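Local coordinates for protein hypoxanthine phosphoribosyltransferase (Bacillus anthracis, PDB 4QYI) that probably catalyses the transfer of a phosphoribosyl group onto hypoxanthine or guanine in purine salvage, as a magnesium-binding member of the phosphoribosyltransferase family, at residues Glu20-Leu25 against Phe48-Asp53; Asp65-Ser70 against Lys114-Met119; Leu131-Arg136 against Glu153-Tyr158. All coordinates share one frame; numbering follows the deposited sequence.

Interaction 1. Residues Glu20-Leu25 against Phe48-Asp53; sequences EKVKEL and FVFAAD
Asp-53 OD2 holds two partners, the hydroxyl of Tyr-158 in a hydrogen bond and a basic side chain of the neighbouring subunit in a salt bridge, while OD1 pairs with Arg-56 NH2. Toward Val-22, Asp-53 presents carbon: Val-22 CG1 lies 4.0 Å from Asp-53 CB and 3.8 Å from Asp-53 C, one side chain lying nearly perpendicular to the other. Val-22 divides its branches between two neighbours. With CG1 anti to the backbone N (chi1 176°), that methyl goes to Asp-53, and CG2 is left to meet the Phe-50 ring, 3.9 Å from CE1.

In fold terms, this joins helix 15-32 to helix 48-55, which follows strand 38-43 in the phosphoribosyltransferase core. The axes of the two short segments approach to 10.6 Å and cross at -62°, a spacing that side chains have to bridge. Phe-50 does much of this: its CB does not aim at the other helix, but the ring swings across. Leu-25, one turn on from Val-22, brings CD1 to 3.8 Å from Phe-50 CZ. Both Val-22 CG2 and Leu-25 CD1 meet the ring at its edge, near its plane.

Away from this interface, helix 15-32 carries two salt bridges: Lys-23 NZ reaches Glu-20 OE1 on the syn side at 2.9 Å, and Lys-21 NZ meets Glu-24 OE2 at 3.0 Å from above the carboxylate plane.

Interaction 2. Residues Asp65-Ser70 against Lys114-Met119; sequences DFISAS and KDHFFM
Ile-67 CD1 meets the ring of Phe-117 3.6 Å from CZ and 4.0 Å from CE1, strand and helix each extending a side chain toward the other. This is a sheet-to-helix contact of the phosphoribosyltransferase alpha/beta fold: strand 62-71 lies in the mixed core sheet, and helix 108-118 packs against one of its faces. The same CD1 is also 4.3 Å from His-116 CD2, so one terminal methyl serves two consecutive residues of the helix. It approaches both rings obliquely.

Ile-67 reaches that far because CG1 stands anti to the backbone N (chi1 -171°) and the chain runs on extended to CD1. The CB of Phe-117 does not aim at the strand; the ring is brought to Ile-67 by its first torsion (-65°).

A second shell holds these groups. Ile-41 touches both Ile-67 and Phe-117, Leu-125 packs on Phe-117 from strand 124-129, and Leu-84 of strand 82-84 touches both Ile-67 and His-116. His-116 is further fixed by a hydrogen bond from NE2 to Asp-87 OD1 and by an edge-to-face stack with His-120. Backbone bonds of Ile-67 to Ala-42 and Leu-44 set the strand in the sheet.

Phe-66, on the other side of the strand, stacks edge-to-face with an aromatic ring of the neighbouring subunit. Asp-65 has partners of its own. Its OD2 accepts the amides of Asp-89 and Val-90, and OD1 forms a salt bridge to a basic side chain of the neighbouring subunit; Phe-66 N also donates to Asp-65 OD1, at 2.8 Å and from above the carboxylate plane, 42° out of it.

Interaction 3. Residues Leu131-Arg136 against Glu153-Tyr158; sequences LDKPER and EFIVGY
Lys-133 NZ donates the one hydrogen bond between the segments, to Glu-153 O at 3.1 Å. The C=O...N angle is 133°, and the nitrogen stands above the carbonyl plane, tilted 40° out of it. To get there the lysine chain bends at its third torsion (chi3 76°), which turns NZ over the main chain of Glu-153; CE passes 3.9 Å from Glu-153 N.

The apolar part is a single touch, Leu-131 CD1 to Ile-155 CG1 at 4.2 Å, where the two side chains run past one another with opposite headings. Ile-103 packs on both residues, and Ile-172 touches Leu-131.

Charged groups lie alongside: Asp-152 OD1 forms a salt bridge with Arg-136 NH1 and only a long, weak ion pair with Lys-133 NZ.

Strand 131-132 belongs to the core sheet, while the short, weakly bonded strand at about 155-156 lies at the edge of the three-stranded antiparallel sheet that probably forms the hood over the active site in this family. Because the lysine grips a main-chain carbonyl, it ties the backbone of the probable hood to the loop leaving the core strand, through one tilted bond backed by a modest hydrophobic touch.

From the N terminus, interaction 1 closes first, bringing helix 15-32 to helix 48-55 around a loop that contains strand 38-43. Interaction 2 then opens on strand 62-71 and closes on helix 108-118; its longer loop includes strand 96-101, ending at Glu-101, which binds magnesium with Asp-102. Interaction 3 closes the shortest loop, with strand 145-149 inside it, joining 131-136, at the core sheet, to 153-158, at the smaller antiparallel sheet. The three follow in series, so none nests in or crosses another. Interactions 1 and 2 lie on opposite sides of the chain's centre. Tyr-158 carries the 153-158 segment onto helix 48-55, its CE2 packing 3.6 Å from Phe-50 CA, and thereby links interactions 1 and 3.

Interaction 1. Residues Glu20-Leu25 against Phe48-Asp53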
# COMPACT_ATOMS: atom_id res chain seq x y z
N GLU A 20 -17.08 -1.49 -7.91
CA GLU A 20 -17.54 -1.20 -9.27
C GLU A 20 -16.82 0.02 -9.87
O GLU A 20 -16.38 0.00 -11.02
CB GLU A 20 -19.06 -0.98 -9.32
CG GLU A 20 -19.83 -2.28 -9.23
CD GLU A 20 -19.49 -3.19 -10.38
OE1 GLU A 20 -19.09 -4.32 -10.08
OE2 GLU A 20 -19.54 -2.77 -11.57
N LYS A 21 -16.70 1.09 -9.09
CA LYS A 21 -16.07 2.30 -9.60
C LYS A 21 -14.59 2.10 -9.91
O LYS A 21 -14.09 2.60 -10.90
CB LYS A 21 -16.23 3.46 -8.63
CG LYS A 21 -15.68 4.76 -9.19
CD LYS A 21 -16.39 5.16 -10.46
CE LYS A 21 -17.81 5.59 -10.17
NZ LYS A 21 -18.54 5.90 -11.42
N VAL A 22 -13.90 1.37 -9.05
CA VAL A 22 -12.50 1.10 -9.27
C VAL A 22 -12.33 0.34 -10.58
O VAL A 22 -11.44 0.66 -11.36
CB VAL A 22 -11.87 0.41 -8.04
CG1 VAL A 22 -10.42 0.04 -8.29
CG2 VAL A 22 -11.95 1.36 -6.84
N LYS A 23 -13.18 -0.65 -10.83
CA LYS A 23 -13.12 -1.42 -12.08
C LYS A 23 -13.28 -0.49 -13.29
O LYS A 23 -12.63 -0.66 -14.32
CB LYS A 23 -14.25 -2.45 -12.15
CG LYS A 23 -14.25 -3.62 -11.16
CD LYS A 23 -15.48 -4.47 -11.44
CE LYS A 23 -15.72 -5.48 -10.34
NZ LYS A 23 -16.97 -6.28 -10.53
N GLU A 24 -14.20 0.44 -13.18
CA GLU A 24 -14.47 1.39 -14.24
C GLU A 24 -13.30 2.34 -14.50
O GLU A 24 -12.98 2.64 -15.65
CB GLU A 24 -15.74 2.16 -13.90
CG GLU A 24 -15.96 3.43 -14.74
CD GLU A 24 -17.31 4.06 -14.46
OE1 GLU A 24 -17.73 4.91 -15.28
OE2 GLU A 24 -17.94 3.71 -13.44
N LEU A 25 -12.65 2.81 -13.44
CA LEU A 25 -11.49 3.68 -13.60
C LEU A 25 -10.36 2.93 -14.29
O LEU A 25 -9.66 3.48 -15.13
CB LEU A 25 -11.01 4.22 -12.26
CG LEU A 25 -11.96 5.20 -11.58
CD1 LEU A 25 -11.42 5.59 -10.23
CD2 LEU A 25 -12.24 6.42 -12.44
N PHE A 48 -3.05 3.76 -0.59
CA PHE A 48 -2.56 2.38 -0.76
C PHE A 48 -3.63 1.33 -1.00
O PHE A 48 -3.37 0.39 -1.75
CB PHE A 48 -1.58 1.92 0.34
CG PHE A 48 -2.21 1.27 1.55
CD1 PHE A 48 -2.79 2.01 2.56
CD2 PHE A 48 -2.16 -0.12 1.69
CE1 PHE A 48 -3.35 1.40 3.67
CE2 PHE A 48 -2.71 -0.74 2.79
CZ PHE A 48 -3.29 0.03 3.79
N VAL A 49 -4.81 1.49 -0.42
CA VAL A 49 -5.88 0.50 -0.62
C VAL A 49 -6.44 0.65 -2.02
O VAL A 49 -6.58 -0.31 -2.75
CB VAL A 49 -6.99 0.63 0.45
CG1 VAL A 49 -8.12 -0.33 0.15
CG2 VAL A 49 -6.43 0.38 1.84
N PHE A 50 -6.75 1.88 -2.39
CA PHE A 50 -7.23 2.18 -3.73
C PHE A 50 -6.26 1.68 -4.80
O PHE A 50 -6.65 1.07 -5.80
CB PHE A 50 -7.45 3.68 -3.81
CG PHE A 50 -7.84 4.21 -5.16
CD1 PHE A 50 -8.79 3.57 -5.93
CD2 PHE A 50 -7.34 5.44 -5.59
CE1 PHE A 50 -9.18 4.10 -7.14
CE2 PHE A 50 -7.73 5.97 -6.81
CZ PHE A 50 -8.65 5.29 -7.59
N ALA A 51 -4.98 1.91 -4.56
CA ALA A 51 -3.95 1.51 -5.53
C ALA A 51 -3.89 0.02 -5.67
O ALA A 51 -3.81 -0.49 -6.78
CB ALA A 51 -2.58 2.05 -5.15
N ALA A 52 -3.92 -0.69 -4.53
CA ALA A 52 -3.89 -2.14 -4.55
C ALA A 52 -5.06 -2.68 -5.39
O ALA A 52 -4.88 -3.57 -6.21
CB ALA A 52 -3.95 -2.70 -3.14
N ASP A 53 -6.26 -2.11 -5.22
CA ASP A 53 -7.42 -2.57 -5.96
C ASP A 53 -7.40 -2.15 -7.43
O ASP A 53 -7.72 -2.93 -8.32
CB ASP A 53 -8.72 -2.06 -5.34
CG ASP A 53 -9.04 -2.71 -4.00
OD1 ASP A 53 -8.38 -3.71 -3.60
OD2 ASP A 53 -9.98 -2.22 -3.36

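Interaction 2. Residues Asp65-Ser70 against Lys114-Met119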
# COMPACT_ATOMS: atom_id res chain seq x y z
N ASP A 65 5.21 2.38 -7.68
CA ASP A 65 6.16 2.92 -6.72
C ASP A 65 5.34 3.87 -5.84
O ASP A 65 4.15 4.14 -6.11
CB ASP A 65 7.33 3.64 -7.41
CG ASP A 65 8.56 3.83 -6.49
OD1 ASP A 65 8.53 3.42 -5.30
OD2 ASP A 65 9.58 4.37 -6.97
N PHE A 66 5.97 4.36 -4.78
CA PHE A 66 5.32 5.22 -3.83
C PHE A 66 6.08 6.51 -3.57
O PHE A 66 7.30 6.58 -3.70
CB PHE A 66 5.19 4.48 -2.50
CG PHE A 66 4.41 3.22 -2.59
CD1 PHE A 66 3.03 3.25 -2.59
CD2 PHE A 66 5.05 2.00 -2.67
CE1 PHE A 66 2.29 2.10 -2.68
CE2 PHE A 66 4.31 0.82 -2.76
CZ PHE A 66 2.93 0.88 -2.77
N ILE A 67 5.33 7.54 -3.21
CA ILE A 67 5.90 8.81 -2.83
C ILE A 67 5.24 9.24 -1.54
O ILE A 67 4.06 8.95 -1.31
CB ILE A 67 5.75 9.88 -3.94
CG1 ILE A 67 6.56 11.13 -3.59
CG2 ILE A 67 4.30 10.26 -4.16
CD1 ILE A 67 6.77 12.09 -4.75
N SER A 68 6.01 9.89 -0.68
CA SER A 68 5.52 10.39 0.58
C SER A 68 5.92 11.86 0.71
O SER A 68 7.08 12.22 0.51
CB SER A 68 6.02 9.55 1.74
OG SER A 68 5.57 10.13 2.94
N ALA A 69 4.94 12.70 1.04
CA ALA A 69 5.18 14.13 1.18
C ALA A 69 4.49 14.62 2.43
O ALA A 69 3.41 14.13 2.75
CB ALA A 69 4.61 14.86 -0.02
N SER A 70 5.10 15.54 3.16
CA SER A 70 4.44 16.07 4.35
C SER A 70 4.32 17.58 4.28
O SER A 70 5.05 18.29 3.57
CB SER A 70 5.15 15.65 5.64
OG SER A 70 6.46 16.17 5.70
N LYS A 114 3.19 17.47 -9.18
CA LYS A 114 3.22 17.44 -10.64
C LYS A 114 4.52 18.05 -11.17
O LYS A 114 5.20 17.45 -11.99
CB LYS A 114 2.03 18.23 -11.17
CG LYS A 114 1.95 18.28 -12.69
CD LYS A 114 0.69 19.01 -13.12
CE LYS A 114 0.59 19.12 -14.63
NZ LYS A 114 -0.64 19.82 -15.07
N ASP A 115 4.87 19.25 -10.69
CA ASP A 115 6.12 19.90 -11.10
C ASP A 115 7.33 19.03 -10.77
O ASP A 115 8.30 18.98 -11.53
CB ASP A 115 6.26 21.25 -10.43
CG ASP A 115 5.30 22.28 -10.96
OD1 ASP A 115 4.69 22.06 -12.03
OD2 ASP A 115 5.18 23.35 -10.33
N HIS A 116 7.30 18.34 -9.63
CA HIS A 116 8.42 17.47 -9.27
C HIS A 116 8.58 16.34 -10.29
O HIS A 116 9.68 16.07 -10.78
CB HIS A 116 8.23 16.89 -7.86
CG HIS A 116 9.29 15.89 -7.48
ND1 HIS A 116 10.60 16.24 -7.26
CD2 HIS A 116 9.22 14.56 -7.28
CE1 HIS A 116 11.30 15.17 -6.94
NE2 HIS A 116 10.49 14.13 -6.95
N PHE A 117 7.48 15.67 -10.61
CA PHE A 117 7.56 14.57 -11.56
C PHE A 117 7.96 15.05 -12.96
O PHE A 117 8.73 14.36 -13.64
CB PHE A 117 6.27 13.79 -11.63
CG PHE A 117 5.93 13.08 -10.35
CD1 PHE A 117 6.79 12.13 -9.83
CD2 PHE A 117 4.72 13.31 -9.72
CE1 PHE A 117 6.47 11.45 -8.66
CE2 PHE A 117 4.39 12.64 -8.56
CZ PHE A 117 5.26 11.71 -8.03
N PHE A 118 7.49 16.23 -13.36
CA PHE A 118 7.90 16.74 -14.68
C PHE A 118 9.40 16.92 -14.81
O PHE A 118 9.94 16.82 -15.91
CB PHE A 118 7.12 17.98 -15.14
CG PHE A 118 5.83 17.64 -15.85
CD1 PHE A 118 5.86 16.90 -17.04
CD2 PHE A 118 4.59 18.07 -15.38
CE1 PHE A 118 4.70 16.58 -17.72
CE2 PHE A 118 3.42 17.75 -16.06
CZ PHE A 118 3.48 17.00 -17.23
N MET A 119 10.08 17.14 -13.68
CA MET A 119 11.53 17.29 -13.71
C MET A 119 12.18 15.99 -14.17
O MET A 119 13.28 16.00 -14.70
CB MET A 119 12.06 17.72 -12.32
CG MET A 119 11.74 19.17 -11.98
SD MET A 119 12.15 19.65 -10.28
CE MET A 119 13.85 19.10 -10.14

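Interaction 3. Residues Leu131-Arg136 against Glu153-Tyr158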
# COMPACT_ATOMS: atom_id res chain seq x y z
N LEU A 131 -11.50 10.18 -4.73
CA LEU A 131 -12.46 11.21 -4.37
C LEU A 131 -11.99 12.59 -4.81
O LEU A 131 -10.79 12.88 -4.75
CB LEU A 131 -12.65 11.22 -2.86
CG LEU A 131 -12.94 9.85 -2.21
CD1 LEU A 131 -12.91 10.00 -0.70
CD2 LEU A 131 -14.25 9.25 -2.68
N ASP A 132 -12.93 13.42 -5.26
CA ASP A 132 -12.62 14.76 -5.74
C ASP A 132 -13.60 15.76 -5.10
O ASP A 132 -14.79 15.47 -4.94
CB ASP A 132 -12.72 14.82 -7.28
CG ASP A 132 -12.04 16.06 -7.89
OD1 ASP A 132 -11.19 16.66 -7.20
OD2 ASP A 132 -12.29 16.38 -9.08
N LYS A 133 -13.07 16.92 -4.74
CA LYS A 133 -13.84 18.01 -4.15
C LYS A 133 -13.44 19.24 -4.93
O LYS A 133 -12.67 20.05 -4.43
CB LYS A 133 -13.50 18.18 -2.65
CG LYS A 133 -13.84 16.93 -1.80
CD LYS A 133 -13.29 16.62 -0.38
CE LYS A 133 -13.80 17.31 0.88
NZ LYS A 133 -13.15 16.72 2.09
N PRO A 134 -13.94 19.38 -6.17
CA PRO A 134 -13.57 20.50 -7.03
C PRO A 134 -13.99 21.86 -6.51
O PRO A 134 -13.44 22.85 -6.97
CB PRO A 134 -14.27 20.20 -8.37
CG PRO A 134 -14.77 18.81 -8.27
CD PRO A 134 -14.92 18.49 -6.82
N GLU A 135 -14.93 21.89 -5.56
CA GLU A 135 -15.39 23.16 -4.98
C GLU A 135 -14.34 23.70 -4.03
O GLU A 135 -14.39 24.85 -3.62
CB GLU A 135 -16.69 22.97 -4.19
CG GLU A 135 -17.81 22.30 -4.96
CD GLU A 135 -17.56 20.82 -5.24
OE1 GLU A 135 -16.55 20.25 -4.78
OE2 GLU A 135 -18.39 20.20 -5.93
N ARG A 136 -13.38 22.86 -3.67
CA ARG A 136 -12.32 23.27 -2.76
C ARG A 136 -11.03 23.68 -3.48
O ARG A 136 -10.05 24.02 -2.83
CB ARG A 136 -12.03 22.14 -1.77
CG ARG A 136 -13.11 21.88 -0.72
CD ARG A 136 -12.95 22.79 0.49
NE ARG A 136 -11.61 22.64 1.08
CZ ARG A 136 -11.22 21.63 1.86
NH1 ARG A 136 -12.05 20.64 2.15
NH2 ARG A 136 -9.98 21.59 2.34
N GLU A 153 -16.77 17.38 3.36
CA GLU A 153 -16.97 16.82 4.68
C GLU A 153 -15.84 15.85 5.03
O GLU A 153 -15.11 15.39 4.14
CB GLU A 153 -18.32 16.10 4.69
CG GLU A 153 -18.65 15.32 5.94
CD GLU A 153 -19.99 14.60 5.81
OE1 GLU A 153 -20.09 13.71 4.94
OE2 GLU A 153 -20.92 14.92 6.59
N PHE A 154 -15.68 15.55 6.31
CA PHE A 154 -14.64 14.62 6.79
C PHE A 154 -15.06 13.19 6.53
O PHE A 154 -16.16 12.79 6.87
CB PHE A 154 -14.36 14.80 8.29
CG PHE A 154 -13.89 16.18 8.64
CD1 PHE A 154 -12.70 16.67 8.12
CD2 PHE A 154 -14.62 16.98 9.50
CE1 PHE A 154 -12.27 17.94 8.44
CE2 PHE A 154 -14.19 18.25 9.83
CZ PHE A 154 -13.01 18.73 9.30
N ILE A 155 -14.17 12.41 5.93
CA ILE A 155 -14.49 11.04 5.62
C ILE A 155 -13.37 10.12 6.05
O ILE A 155 -12.23 10.55 6.22
CB ILE A 155 -14.73 10.87 4.10
CG1 ILE A 155 -13.43 11.14 3.28
CG2 ILE A 155 -15.90 11.75 3.66
CD1 ILE A 155 -12.86 12.54 3.39
N VAL A 156 -13.70 8.84 6.23
CA VAL A 156 -12.73 7.83 6.63
C VAL A 156 -13.06 6.53 5.92
O VAL A 156 -14.14 6.40 5.34
CB VAL A 156 -12.74 7.58 8.16
CG1 VAL A 156 -12.35 8.83 8.93
CG2 VAL A 156 -14.10 7.07 8.62
N GLY A 157 -12.12 5.59 5.97
CA GLY A 157 -12.29 4.28 5.36
C GLY A 157 -11.53 4.07 4.05
O GLY A 157 -11.08 5.02 3.41
N TYR A 158 -11.38 2.80 3.66
CA TYR A 158 -10.74 2.45 2.40
C TYR A 158 -9.37 3.16 2.24
O TYR A 158 -9.08 3.77 1.21
CB TYR A 158 -11.70 2.78 1.24
CG TYR A 158 -11.40 2.11 -0.09
CD1 TYR A 158 -11.73 0.77 -0.31
CD2 TYR A 158 -10.83 2.81 -1.14
CE1 TYR A 158 -11.46 0.15 -1.52
CE2 TYR A 158 -10.56 2.21 -2.36
CZ TYR A 158 -10.89 0.88 -2.54
OH TYR A 158 -10.59 0.30 -3.75